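Local atomic coordinates of CurD (Moorea producens 3L, PDB entry 5KP7), a protein that probably carries out an HMG-CoA-synthase-type acyl-transfer condensation and binds 4'-phosphopantetheine in a pocket. Residues Y391-Y396 / Q413-V418; N150-Q155 / L199-T204; V262-S267 / R286-R291; L312-Q317 / Q374-Q379; Y118-E121 / S126-C129. The protein carries 3 engineered substitutions. All blocks are in the same frame, centred on the assembly; numbering follows the deposited sequence.

Contact 1 (Y391-Y396 / Q413-V418); sequences YEQLLY and QLFPGV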
# COMPACT_ATOMS: atom_id res chain seq x y z
N TYR A 391 7.27 -4.06 -21.65
CA TYR A 391 7.56 -3.39 -20.38
C TYR A 391 8.80 -2.51 -20.50
O TYR A 391 8.79 -1.35 -20.09
CB TYR A 391 7.70 -4.41 -19.24
CG TYR A 391 8.21 -3.85 -17.92
CD1 TYR A 391 7.39 -3.08 -17.09
CD2 TYR A 391 9.50 -4.10 -17.49
CE1 TYR A 391 7.85 -2.59 -15.88
CE2 TYR A 391 9.98 -3.60 -16.28
CZ TYR A 391 9.15 -2.86 -15.47
OH TYR A 391 9.63 -2.37 -14.27
N GLU A 392 9.88 -3.05 -21.05
CA GLU A 392 11.11 -2.26 -21.22
C GLU A 392 10.88 -1.05 -22.14
O GLU A 392 11.40 0.02 -21.87
CB GLU A 392 12.28 -3.15 -21.73
CG GLU A 392 12.74 -4.10 -20.63
CD GLU A 392 13.66 -5.22 -21.08
OE1 GLU A 392 14.37 -5.73 -20.19
OE2 GLU A 392 13.66 -5.61 -22.26
N GLN A 393 10.11 -1.23 -23.20
CA GLN A 393 9.79 -0.12 -24.09
C GLN A 393 8.98 0.93 -23.32
O GLN A 393 9.23 2.15 -23.45
CB GLN A 393 8.96 -0.59 -25.27
CG GLN A 393 9.65 -1.45 -26.31
CD GLN A 393 8.63 -1.88 -27.35
OE1 GLN A 393 8.34 -3.07 -27.51
NE2 GLN A 393 8.03 -0.88 -28.05
N LEU A 394 8.03 0.45 -22.52
CA LEU A 394 7.18 1.35 -21.71
C LEU A 394 8.04 2.22 -20.82
O LEU A 394 7.86 3.43 -20.80
CB LEU A 394 6.14 0.56 -20.93
CG LEU A 394 5.04 1.30 -20.18
CD1 LEU A 394 3.87 0.36 -19.93
CD2 LEU A 394 5.56 1.89 -18.88
N LEU A 395 9.00 1.63 -20.09
CA LEU A 395 9.91 2.41 -19.26
C LEU A 395 10.65 3.48 -20.06
O LEU A 395 10.74 4.62 -19.63
CB LEU A 395 10.96 1.53 -18.57
CG LEU A 395 10.49 0.42 -17.63
CD1 LEU A 395 11.67 -0.17 -16.86
CD2 LEU A 395 9.41 0.90 -16.69
N TYR A 396 11.21 3.07 -21.19
CA TYR A 396 11.92 4.00 -22.07
C TYR A 396 11.03 5.17 -22.54
O TYR A 396 11.43 6.31 -22.50
CB TYR A 396 12.45 3.20 -23.27
CG TYR A 396 13.13 4.03 -24.32
CD1 TYR A 396 14.49 4.33 -24.24
CD2 TYR A 396 12.43 4.49 -25.42
CE1 TYR A 396 15.12 5.07 -25.24
CE2 TYR A 396 13.05 5.24 -26.40
CZ TYR A 396 14.37 5.54 -26.30
OH TYR A 396 14.93 6.27 -27.30
N GLN A 413 -1.32 4.98 -29.88
CA GLN A 413 -0.96 3.76 -30.57
C GLN A 413 0.47 3.31 -30.30
O GLN A 413 1.03 2.52 -31.07
CB GLN A 413 -1.20 3.94 -32.08
CG GLN A 413 -2.67 4.01 -32.44
CD GLN A 413 -3.45 2.78 -32.02
OE1 GLN A 413 -4.43 2.89 -31.29
NE2 GLN A 413 -3.03 1.64 -32.46
N LEU A 414 1.05 3.77 -29.18
CA LEU A 414 2.30 3.19 -28.71
C LEU A 414 2.28 1.66 -28.73
O LEU A 414 3.16 1.02 -29.32
CB LEU A 414 2.60 3.69 -27.30
CG LEU A 414 3.85 3.12 -26.61
CD1 LEU A 414 5.10 3.43 -27.42
CD2 LEU A 414 3.95 3.67 -25.19
N PHE A 415 1.29 1.09 -28.06
CA PHE A 415 1.04 -0.35 -28.08
C PHE A 415 -0.39 -0.55 -28.57
O PHE A 415 -1.31 -0.42 -27.80
CB PHE A 415 1.23 -0.98 -26.69
CG PHE A 415 2.57 -0.69 -26.06
CD1 PHE A 415 3.73 -1.24 -26.58
CD2 PHE A 415 2.66 0.08 -24.90
CE1 PHE A 415 4.96 -0.97 -25.97
CE2 PHE A 415 3.88 0.37 -24.31
CZ PHE A 415 5.04 -0.17 -24.84
N PRO A 416 -0.56 -0.84 -29.86
CA PRO A 416 -1.92 -1.02 -30.42
C PRO A 416 -2.79 -2.00 -29.63
O PRO A 416 -3.98 -1.73 -29.41
CB PRO A 416 -1.64 -1.48 -31.85
CG PRO A 416 -0.37 -0.77 -32.18
CD PRO A 416 0.46 -0.85 -30.93
N GLY A 417 -2.20 -3.09 -29.15
CA GLY A 417 -2.95 -4.10 -28.39
C GLY A 417 -3.46 -3.66 -27.04
O GLY A 417 -4.53 -4.08 -26.61
N VAL A 418 -2.68 -2.81 -26.37
CA VAL A 418 -3.09 -2.22 -25.11
C VAL A 418 -4.27 -1.31 -25.38
O VAL A 418 -5.23 -1.33 -24.64
CB VAL A 418 -1.97 -1.42 -24.40
CG1 VAL A 418 -2.49 -0.75 -23.13
CG2 VAL A 418 -0.78 -2.32 -24.08

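Contact 2 (N150-Q155 / L199-T204); sequences NLILSQ and LLVSDT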
# COMPACT_ATOMS: atom_id res chain seq x y z
N ASN A 150 -14.06 13.24 9.93
CA ASN A 150 -14.26 14.37 10.83
C ASN A 150 -15.10 15.48 10.26
O ASN A 150 -15.76 16.19 11.03
CB ASN A 150 -12.94 14.90 11.38
CG ASN A 150 -12.25 13.90 12.28
OD1 ASN A 150 -12.83 12.85 12.66
ND2 ASN A 150 -10.98 14.17 12.59
N LEU A 151 -15.12 15.66 8.95
CA LEU A 151 -16.10 16.58 8.34
C LEU A 151 -17.54 16.14 8.71
O LEU A 151 -18.34 16.94 9.20
CB LEU A 151 -15.93 16.67 6.82
CG LEU A 151 -17.04 17.44 6.09
CD1 LEU A 151 -17.01 18.93 6.47
CD2 LEU A 151 -16.90 17.27 4.57
N ILE A 152 -17.83 14.86 8.50
CA ILE A 152 -19.18 14.36 8.76
C ILE A 152 -19.49 14.48 10.27
O ILE A 152 -20.57 14.98 10.65
CB ILE A 152 -19.38 12.89 8.34
CG1 ILE A 152 -18.94 12.61 6.88
CG2 ILE A 152 -20.79 12.41 8.68
CD1 ILE A 152 -19.14 13.61 5.79
N LEU A 153 -18.55 14.07 11.11
CA LEU A 153 -18.74 14.12 12.56
C LEU A 153 -18.86 15.53 13.13
O LEU A 153 -19.54 15.73 14.15
CB LEU A 153 -17.62 13.36 13.29
CG LEU A 153 -17.60 11.84 13.10
CD1 LEU A 153 -16.38 11.26 13.81
CD2 LEU A 153 -18.86 11.20 13.61
N SER A 154 -18.22 16.49 12.49
CA SER A 154 -18.29 17.88 12.94
C SER A 154 -19.72 18.44 12.91
O SER A 154 -20.01 19.41 13.64
CB SER A 154 -17.41 18.80 12.10
OG SER A 154 -17.97 19.02 10.80
N GLN A 155 -20.55 17.86 12.05
CA GLN A 155 -21.91 18.37 11.71
C GLN A 155 -21.96 19.87 11.37
O GLN A 155 -22.98 20.55 11.57
CB GLN A 155 -22.97 17.91 12.73
CG GLN A 155 -23.41 16.44 12.52
CD GLN A 155 -23.93 16.11 11.09
OE1 GLN A 155 -25.13 16.16 10.84
NE2 GLN A 155 -23.01 15.76 10.13
N LEU A 199 -13.03 6.64 -2.34
CA LEU A 199 -13.98 6.46 -1.24
C LEU A 199 -14.96 7.61 -1.18
O LEU A 199 -14.53 8.79 -1.16
CB LEU A 199 -13.27 6.41 0.12
CG LEU A 199 -12.11 5.44 0.29
CD1 LEU A 199 -11.55 5.51 1.71
CD2 LEU A 199 -12.51 4.04 -0.07
N LEU A 200 -16.25 7.31 -1.14
CA LEU A 200 -17.25 8.32 -0.82
C LEU A 200 -17.55 8.18 0.65
O LEU A 200 -17.88 7.10 1.09
CB LEU A 200 -18.50 8.10 -1.67
CG LEU A 200 -19.65 9.11 -1.56
CD1 LEU A 200 -19.18 10.48 -2.03
CD2 LEU A 200 -20.89 8.66 -2.30
N VAL A 201 -17.40 9.27 1.40
CA VAL A 201 -17.56 9.25 2.84
C VAL A 201 -18.79 10.09 3.24
O VAL A 201 -18.96 11.22 2.76
CB VAL A 201 -16.28 9.79 3.53
CG1 VAL A 201 -16.46 9.87 5.04
CG2 VAL A 201 -15.09 8.92 3.13
N SER A 202 -19.62 9.55 4.13
CA SER A 202 -20.87 10.19 4.50
C SER A 202 -21.44 9.60 5.80
O SER A 202 -20.82 8.73 6.42
CB SER A 202 -21.90 9.96 3.38
OG SER A 202 -22.45 8.65 3.46
N ASP A 203 -22.61 10.10 6.17
CA ASP A 203 -23.35 9.59 7.32
C ASP A 203 -24.24 8.38 7.00
O ASP A 203 -24.99 7.97 7.85
CB ASP A 203 -24.16 10.72 7.98
CG ASP A 203 -25.29 11.24 7.11
OD1 ASP A 203 -25.45 10.81 5.95
OD2 ASP A 203 -26.03 12.11 7.61
N THR A 204 -24.18 7.86 5.77
CA THR A 204 -24.81 6.56 5.45
C THR A 204 -23.74 5.60 4.90
O THR A 204 -23.63 5.40 3.68
CB THR A 204 -25.98 6.72 4.46
OG1 THR A 204 -25.52 7.34 3.26
CG2 THR A 204 -27.09 7.56 5.09
O HOH W 1 -24.03 14.46 7.19

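Contact 3 (V262-S267 / R286-R291); sequences VDYRES and RNMMRR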
# COMPACT_ATOMS: atom_id res chain seq x y z
N VAL A 262 -10.00 -4.67 24.16
CA VAL A 262 -9.80 -5.17 22.80
C VAL A 262 -8.73 -6.27 22.78
O VAL A 262 -7.78 -6.22 23.56
CB VAL A 262 -9.49 -4.04 21.81
CG1 VAL A 262 -8.07 -3.52 21.98
CG2 VAL A 262 -9.73 -4.51 20.39
N ASP A 263 -8.94 -7.28 21.94
CA ASP A 263 -8.03 -8.41 21.80
C ASP A 263 -7.64 -8.56 20.34
O ASP A 263 -8.51 -8.55 19.49
CB ASP A 263 -8.70 -9.70 22.29
CG ASP A 263 -7.74 -10.87 22.29
OD1 ASP A 263 -7.12 -11.12 23.36
OD2 ASP A 263 -7.60 -11.54 21.25
N TYR A 264 -6.35 -8.70 20.06
CA TYR A 264 -5.87 -8.70 18.69
C TYR A 264 -6.40 -9.89 17.87
O TYR A 264 -6.56 -9.76 16.67
CB TYR A 264 -4.35 -8.69 18.65
CG TYR A 264 -3.74 -8.47 17.30
CD1 TYR A 264 -3.77 -7.21 16.68
CD2 TYR A 264 -3.09 -9.50 16.65
CE1 TYR A 264 -3.21 -7.01 15.43
CE2 TYR A 264 -2.51 -9.30 15.41
CZ TYR A 264 -2.56 -8.05 14.82
OH TYR A 264 -1.99 -7.82 13.60
N ARG A 265 -6.66 -11.02 18.51
CA ARG A 265 -7.31 -12.14 17.82
C ARG A 265 -8.82 -12.02 17.86
O ARG A 265 -9.47 -12.10 16.83
CB ARG A 265 -6.91 -13.49 18.40
CG ARG A 265 -7.56 -14.65 17.65
CD ARG A 265 -6.88 -15.99 17.84
NE ARG A 265 -6.41 -16.18 19.20
CZ ARG A 265 -5.33 -16.88 19.57
NH1 ARG A 265 -4.53 -17.50 18.68
NH2 ARG A 265 -5.03 -16.96 20.86
N GLU A 266 -9.38 -11.83 19.04
CA GLU A 266 -10.83 -11.97 19.21
C GLU A 266 -11.68 -10.82 18.69
O GLU A 266 -12.82 -11.04 18.33
CB GLU A 266 -11.20 -12.23 20.69
CG GLU A 266 -10.56 -13.49 21.26
CD GLU A 266 -10.94 -14.73 20.46
OE1 GLU A 266 -12.16 -14.98 20.27
OE2 GLU A 266 -10.03 -15.46 20.02
N SER A 267 -11.14 -9.60 18.67
CA SER A 267 -11.95 -8.44 18.31
C SER A 267 -12.03 -8.17 16.83
O SER A 267 -12.87 -7.39 16.41
CB SER A 267 -11.41 -7.20 19.02
OG SER A 267 -11.45 -7.42 20.42
N ARG A 286 2.75 -12.15 12.10
CA ARG A 286 3.41 -13.16 12.93
C ARG A 286 4.03 -12.49 14.17
O ARG A 286 3.85 -12.96 15.30
CB ARG A 286 4.48 -13.89 12.13
CG ARG A 286 5.33 -14.90 12.92
CD ARG A 286 6.68 -15.07 12.23
NE ARG A 286 6.49 -15.59 10.91
CZ ARG A 286 7.03 -15.20 9.77
NH1 ARG A 286 7.99 -14.28 9.65
NH2 ARG A 286 6.63 -15.84 8.68
N ASN A 287 4.72 -11.37 13.95
CA ASN A 287 5.33 -10.64 15.07
C ASN A 287 4.28 -10.18 16.09
O ASN A 287 4.45 -10.33 17.31
CB ASN A 287 6.15 -9.47 14.53
CG ASN A 287 6.94 -8.76 15.61
OD1 ASN A 287 6.85 -7.53 15.75
ND2 ASN A 287 7.75 -9.50 16.33
N MET A 288 3.19 -9.62 15.59
CA MET A 288 2.10 -9.20 16.46
C MET A 288 1.47 -10.36 17.26
O MET A 288 1.25 -10.23 18.47
CB MET A 288 1.01 -8.49 15.67
CG MET A 288 1.45 -7.18 15.02
SD MET A 288 1.63 -5.82 16.19
CE MET A 288 -0.10 -5.40 16.40
N MET A 289 1.18 -11.46 16.57
CA MET A 289 0.59 -12.65 17.22
C MET A 289 1.54 -13.26 18.27
O MET A 289 1.09 -13.63 19.36
CB MET A 289 0.18 -13.70 16.19
CG MET A 289 -1.04 -13.32 15.34
SD MET A 289 -2.58 -13.21 16.27
CE MET A 289 -2.94 -14.93 16.59
N ARG A 290 2.83 -13.35 17.95
CA ARG A 290 3.85 -13.88 18.90
C ARG A 290 3.87 -13.01 20.17
O ARG A 290 3.83 -13.54 21.28
CB ARG A 290 5.22 -13.92 18.21
CG ARG A 290 6.37 -14.73 18.81
CD ARG A 290 7.49 -14.99 17.76
NE ARG A 290 7.83 -13.78 17.00
CZ ARG A 290 8.28 -13.72 15.72
NH1 ARG A 290 8.51 -14.82 15.00
NH2 ARG A 290 8.51 -12.52 15.17
N ARG A 291 3.89 -11.69 20.03
CA ARG A 291 4.03 -10.80 21.18
C ARG A 291 2.72 -10.64 21.98
O ARG A 291 2.72 -10.75 23.21
CB ARG A 291 4.56 -9.44 20.74
CG ARG A 291 5.01 -8.53 21.89
CD ARG A 291 5.48 -7.17 21.37
NE ARG A 291 4.55 -6.71 20.35
CZ ARG A 291 3.39 -6.06 20.56
NH1 ARG A 291 2.98 -5.72 21.79
NH2 ARG A 291 2.63 -5.75 19.51

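Contact 4 (L312-Q317 / Q374-Q379); sequences LVYCQQ and QGISAQ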
# COMPACT_ATOMS: atom_id res chain seq x y z
N LEU A 312 -4.89 -9.82 0.97
CA LEU A 312 -3.74 -9.83 0.06
C LEU A 312 -4.07 -10.15 -1.39
O LEU A 312 -3.28 -9.90 -2.27
CB LEU A 312 -2.66 -10.80 0.57
CG LEU A 312 -2.11 -10.39 1.94
CD1 LEU A 312 -1.12 -11.44 2.42
CD2 LEU A 312 -1.45 -9.02 1.92
N VAL A 313 -5.23 -10.74 -1.65
CA VAL A 313 -5.56 -11.25 -2.97
C VAL A 313 -5.41 -10.16 -4.04
O VAL A 313 -4.73 -10.39 -5.04
CB VAL A 313 -6.97 -11.88 -3.00
CG1 VAL A 313 -7.40 -12.22 -4.42
CG2 VAL A 313 -7.00 -13.12 -2.11
N TYR A 314 -6.10 -9.04 -3.88
CA TYR A 314 -6.01 -7.99 -4.91
C TYR A 314 -4.66 -7.27 -4.87
O TYR A 314 -4.15 -6.86 -5.91
CB TYR A 314 -7.13 -6.96 -4.81
CG TYR A 314 -8.51 -7.51 -5.04
CD1 TYR A 314 -8.72 -8.66 -5.80
CD2 TYR A 314 -9.60 -6.86 -4.50
CE1 TYR A 314 -10.01 -9.14 -6.00
CE2 TYR A 314 -10.88 -7.33 -4.70
CZ TYR A 314 -11.09 -8.46 -5.47
OH TYR A 314 -12.36 -8.98 -5.68
N CYS A 315 -4.08 -7.15 -3.69
CA CYS A 315 -2.75 -6.53 -3.56
C CYS A 315 -1.71 -7.25 -4.42
O CYS A 315 -0.88 -6.59 -5.06
CB CYS A 315 -2.33 -6.48 -2.08
SG CYS A 315 -3.34 -5.36 -1.10
N GLN A 316 -1.79 -8.58 -4.48
CA GLN A 316 -0.87 -9.40 -5.27
C GLN A 316 -0.98 -9.19 -6.77
O GLN A 316 -0.10 -9.64 -7.49
CB GLN A 316 -1.11 -10.91 -5.05
CG GLN A 316 -0.76 -11.37 -3.68
CD GLN A 316 -0.99 -12.88 -3.56
OE1 GLN A 316 -2.09 -13.41 -3.84
NE2 GLN A 316 0.05 -13.58 -3.19
N GLN A 317 -2.10 -8.62 -7.21
CA GLN A 317 -2.39 -8.38 -8.62
C GLN A 317 -2.02 -6.97 -9.10
O GLN A 317 -1.99 -6.72 -10.29
CB GLN A 317 -3.88 -8.64 -8.88
CG GLN A 317 -4.22 -10.11 -8.69
CD GLN A 317 -5.69 -10.35 -8.95
OE1 GLN A 317 -6.16 -10.25 -10.09
NE2 GLN A 317 -6.43 -10.65 -7.89
N GLN A 374 -19.27 -4.46 -7.75
CA GLN A 374 -18.28 -3.64 -8.44
C GLN A 374 -17.40 -4.45 -9.39
O GLN A 374 -16.78 -3.89 -10.30
CB GLN A 374 -17.44 -2.84 -7.42
CG GLN A 374 -18.28 -2.02 -6.41
CD GLN A 374 -19.51 -1.32 -7.04
OE1 GLN A 374 -19.36 -0.51 -7.96
NE2 GLN A 374 -20.72 -1.64 -6.54
N GLY A 375 -17.32 -5.76 -9.17
CA GLY A 375 -16.60 -6.64 -10.06
C GLY A 375 -15.11 -6.38 -10.14
O GLY A 375 -14.53 -6.43 -11.23
N ILE A 376 -14.48 -6.14 -9.00
CA ILE A 376 -13.04 -5.85 -8.99
C ILE A 376 -12.24 -7.01 -9.61
O ILE A 376 -11.37 -6.78 -10.44
CB ILE A 376 -12.48 -5.52 -7.58
CG1 ILE A 376 -13.10 -4.24 -7.02
CG2 ILE A 376 -10.96 -5.39 -7.64
CD1 ILE A 376 -12.90 -4.07 -5.53
N SER A 377 -12.54 -8.24 -9.23
CA SER A 377 -11.75 -9.38 -9.72
C SER A 377 -11.79 -9.48 -11.25
O SER A 377 -10.75 -9.63 -11.90
CB SER A 377 -12.23 -10.67 -9.07
OG SER A 377 -11.50 -11.78 -9.57
N ALA A 378 -12.98 -9.34 -11.81
CA ALA A 378 -13.14 -9.28 -13.27
C ALA A 378 -12.37 -8.15 -13.94
O ALA A 378 -11.78 -8.36 -15.01
CB ALA A 378 -14.62 -9.21 -13.64
N GLN A 379 -12.40 -6.96 -13.35
CA GLN A 379 -11.65 -5.80 -13.87
C GLN A 379 -10.17 -6.14 -13.93
O GLN A 379 -9.52 -5.92 -14.96
CB GLN A 379 -11.85 -4.55 -12.99
CG GLN A 379 -10.99 -3.36 -13.41
CD GLN A 379 -10.75 -2.31 -12.33
OE1 GLN A 379 -9.71 -1.64 -12.36
NE2 GLN A 379 -11.67 -2.18 -11.35
O HOH W 2 -15.06 -9.03 -7.70
O HOH W 3 -8.63 -11.25 -11.01
O HOH W 4 -9.02 -11.93 -7.99

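Contact 5 (Y118-E121 / S126-C129); sequences YIQE and SRNC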
# COMPACT_ATOMS: atom_id res chain seq x y z
N TYR A 118 -8.48 19.02 -11.26
CA TYR A 118 -8.75 18.23 -12.47
C TYR A 118 -9.80 17.17 -12.22
O TYR A 118 -10.67 16.95 -13.05
CB TYR A 118 -7.47 17.54 -12.95
CG TYR A 118 -6.45 18.45 -13.57
CD1 TYR A 118 -6.68 19.02 -14.82
CD2 TYR A 118 -5.21 18.62 -13.02
CE1 TYR A 118 -5.72 19.82 -15.43
CE2 TYR A 118 -4.23 19.42 -13.62
CZ TYR A 118 -4.51 20.01 -14.85
OH TYR A 118 -3.54 20.79 -15.46
N ILE A 119 -9.73 16.53 -11.07
CA ILE A 119 -10.68 15.48 -10.72
C ILE A 119 -12.11 16.04 -10.65
O ILE A 119 -13.05 15.49 -11.24
CB ILE A 119 -10.25 14.74 -9.44
CG1 ILE A 119 -8.98 13.93 -9.70
CG2 ILE A 119 -11.36 13.84 -8.92
CD1 ILE A 119 -8.17 13.62 -8.45
N GLN A 120 -12.27 17.17 -9.98
CA GLN A 120 -13.56 17.85 -9.93
C GLN A 120 -14.10 18.17 -11.33
O GLN A 120 -15.29 17.97 -11.61
CB GLN A 120 -13.43 19.11 -9.10
CG GLN A 120 -14.68 19.99 -9.01
CD GLN A 120 -14.35 21.47 -9.11
OE1 GLN A 120 -13.40 21.87 -9.80
NE2 GLN A 120 -15.11 22.29 -8.41
N GLU A 121 -13.23 18.70 -12.18
CA GLU A 121 -13.60 19.08 -13.55
C GLU A 121 -14.15 17.89 -14.34
O GLU A 121 -15.24 17.95 -14.93
CB GLU A 121 -12.38 19.66 -14.27
CG GLU A 121 -12.57 20.03 -15.73
CD GLU A 121 -13.55 21.16 -15.95
OE1 GLU A 121 -13.75 22.00 -15.06
OE2 GLU A 121 -14.13 21.23 -17.07
N SER A 126 -19.62 19.79 -8.08
CA SER A 126 -19.99 21.16 -7.72
C SER A 126 -18.79 22.09 -7.59
O SER A 126 -17.71 21.66 -7.14
CB SER A 126 -20.73 21.18 -6.37
OG SER A 126 -21.15 22.50 -6.05
N ARG A 127 -18.99 23.37 -7.94
CA ARG A 127 -17.97 24.37 -7.65
C ARG A 127 -17.93 24.75 -6.17
O ARG A 127 -16.91 25.29 -5.71
CB ARG A 127 -18.16 25.61 -8.52
CG ARG A 127 -17.78 25.37 -9.96
CD ARG A 127 -17.71 26.65 -10.76
NE ARG A 127 -17.13 26.40 -12.08
CZ ARG A 127 -16.71 27.36 -12.92
NH1 ARG A 127 -16.81 28.63 -12.60
NH2 ARG A 127 -16.13 27.01 -14.08
N ASN A 128 -18.99 24.46 -5.43
CA ASN A 128 -19.00 24.71 -3.98
C ASN A 128 -18.40 23.48 -3.29
O ASN A 128 -19.10 22.68 -2.66
CB ASN A 128 -20.42 25.03 -3.48
CG ASN A 128 -20.97 26.29 -4.09
OD1 ASN A 128 -22.03 26.26 -4.75
ND2 ASN A 128 -20.32 27.41 -3.86
N CYS A 129 -17.08 23.38 -3.39
CA CYS A 129 -16.36 22.18 -2.99
C CYS A 129 -14.94 22.57 -2.56
O CYS A 129 -14.22 23.18 -3.36
CB CYS A 129 -16.25 21.25 -4.20
SG CYS A 129 -15.68 19.59 -3.80

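Contact 1 (Y391-Y396 / Q413-V418)
Phe415 swings its ring toward helix 388-397 because CG lies anti to its own carbonyl carbon (chi1 -55°), while Gln393, with the same choice at chi1 (-70°) and an extended chain beyond CG, sends its amide to meet the ring. Gln393 NE2 approaches Phe415 CE1 at 3.7 Å, and the amide and ring planes are turned 65° apart. The far end of the ring abuts the helix itself: Leu394 N stands 3.8 Å from Phe415 CZ, in the ring plane at its edge, and Gln393 CB reaches the same edge. Leu394 adds an apolar touch, its CB 4.1 Å from Phe415 CE2. Phe415 is thus pressed rim-first against the helix surface, and Leu414 CG lies 3.6 Å above the plane of the Phe415 ring, offset toward its rim. Phe415 also occupies the N-cap position of helix 416-422. The contact therefore joins the start of that helix to the flank of helix 388-397, with loop residues Val68 touching Leu394 and Leu70 touching Phe415 alongside.

Contact 2 (N150-Q155 / L199-T204)
The end of helix 140-154 packs on the end of strand 195-202, a strand of the large mixed sheet, and Ile152 carries the contact. Its CG1 lies 3.9 Å from Ser202 CA and also touches Val201 CG1 at 4.1 Å, while CD1 extends toward the backbone carbonyl of Val201. The other branch, CG2, stands anti to the backbone N (with chi1 at -52° for CG1) and meets Asp203 CB at 3.8 Å; the two side chains cross at about a right angle. Gln155, which leaves the helix with positive phi, folds its amide back so that NE2 donates to Ile152 O at 2.6 Å, in the carbonyl plane; Gln155 N grips the same oxygen. A water links Gln155 NE2 to Asp203 OD2 through two weak bonds. Where the strand ends, Ser202 OG accepts from Thr204 N in an ST turn and is also hydrogen-bonded to Glu31 of strand 29-36. A helix laid over a central sheet through aliphatic side chains is the layered alpha/beta packing of the thiolase-like fold.

Contact 3 (V262-S267 / R286-R291)
Tyr264 lays its ring against two consecutive methionines of helix 278-293. Met288 curls back against it: CB sits 3.6 Å from Tyr264 CE2, and because the chain bends at both chi2 and chi3, its methyl returns to the ring, with CE 3.6 Å from Tyr264 CE1. Its sulfur makes an oblique Met-aromatic contact, 5.4 Å from the ring centroid. Met289, bent in the same way, instead brings SD to the ring edge, 3.8 Å from Tyr264 CD2 and 82° off the ring normal. The methyl of Met289 then continues to Arg265, its CE 3.7 Å from NH1, a nitrogen that forms a salt bridge with Glu299 on helix 297-307. Tyr252 of helix 237-258 makes an edge-to-face stack with Tyr264, enclosing the buried ring further. An alanine in place of Tyr264 would remove the ring and is likely to leave both methionines facing a gap, with their thioether ends free to turn. The loop holding the tyrosine is itself braced, since Asp263 OD2 accepts from Arg265 N and from Glu266 N, the latter at 2.9 Å. The Asp263 carboxylate thus closes an Asx turn together with an Asx motif, setting the start of the helix-like turn that presents Tyr264 for paired Met-aromatic packing on helix 278-293.

Contact 4 (L312-Q317 / Q374-Q379)
Apolar packing dominates where helix 309-318 meets the start of helix 376-381, in the C-terminal part of this thiolase-like fold. Ile376 CG2 sits over one face of the Tyr314 ring as a CH-pi contact, 3.7 Å from the centroid and 19° off the ring normal. This methyl branch lies anti to the Ile376 backbone N, while Ile376 CB approaches Tyr314 CZ and CE2. Ser377 follows at the phenol end, its CB 3.8 Å from Tyr314 OH, and Leu328 and Leu380 also touch the tyrosine. The phenol oxygen has its main polar partner elsewhere, in a hydrogen bond with Asp335 of helix 325-336.

Water-mediated bonds supply the polar links between the two segments. One water accepts from Ser377 N at 3.1 Å and gives a weak bond to Tyr314 OH. Two more waters connect Gln317 to Ser377, each using a different end of the Gln317 amide, which an extended chain (chi2 180°) carries toward Ser377. NE2 donates to a water 2.9 Å away that also bonds Ser377 OG, and the same nitrogen gives a weak bond to Val313 O within its own helix. At the other end of the amide, a water donates both to Gln317 OE1 and to Ser377 O, each oxygen lying 2.8 Å from the water oxygen.

Contact 5 (Y118-E121 / S126-C129)
Helix 115-123 ends shortly before residues 126-129, and the chain turns back so that the CA atoms of Gln120 and Ser126 come within 7.6 Å. Gln120 bridges the gap with its side chain: CG is anti to the backbone N (chi1 177°) and the chain bends at chi2, bringing the amide toward the returning loop. NE2 donates to Ser126 O at 3.0 Å, with an N-H...O angle of 161°. The acceptor lies near the Gln120 amide plane, but the donor stands above the carbonyl plane, 37° out of it. The same nitrogen packs against the following residue, 3.6 Å from Arg127 CA. This is a helix-to-strand connection at the protein surface, leading from helix 115-123 into strand 130-134 at one margin of the central sheet. Within the loop, Ser126 OG accepts from Asn128 N at 3.0 Å, forming an ST turn, and Asn128 is the centre of an inverse gamma turn. A leucine replacing Gln120 would lack the amide donor and would probably leave Ser126 O without this mate, loosening the tie between helix and loop. Cys129, at the end of the turn, directs its CB toward the helix and touches Val101 of strand 98-104.

In the fold
The five contacts are spread over the chain without touching one another. Contacts 2 and 5 are the closest by centre, about 18 Å apart, and both lie in the N-terminal part of the synthase sequence; each joins a helix to a strand, or the approach to one, in the same mixed sheet. Contacts 1 and 4 both belong to its C-terminal part, their centres about 23 Å apart. Contact 4 lies nearest the centre of the chain, about 12 Å from it, whereas contacts 1 and 3 sit on opposite sides, with centres about 45 Å apart. All five stand away from the phosphopantetheine pocket; in contact 3 the Met288 side chain is about 13 Å from the bound ligand.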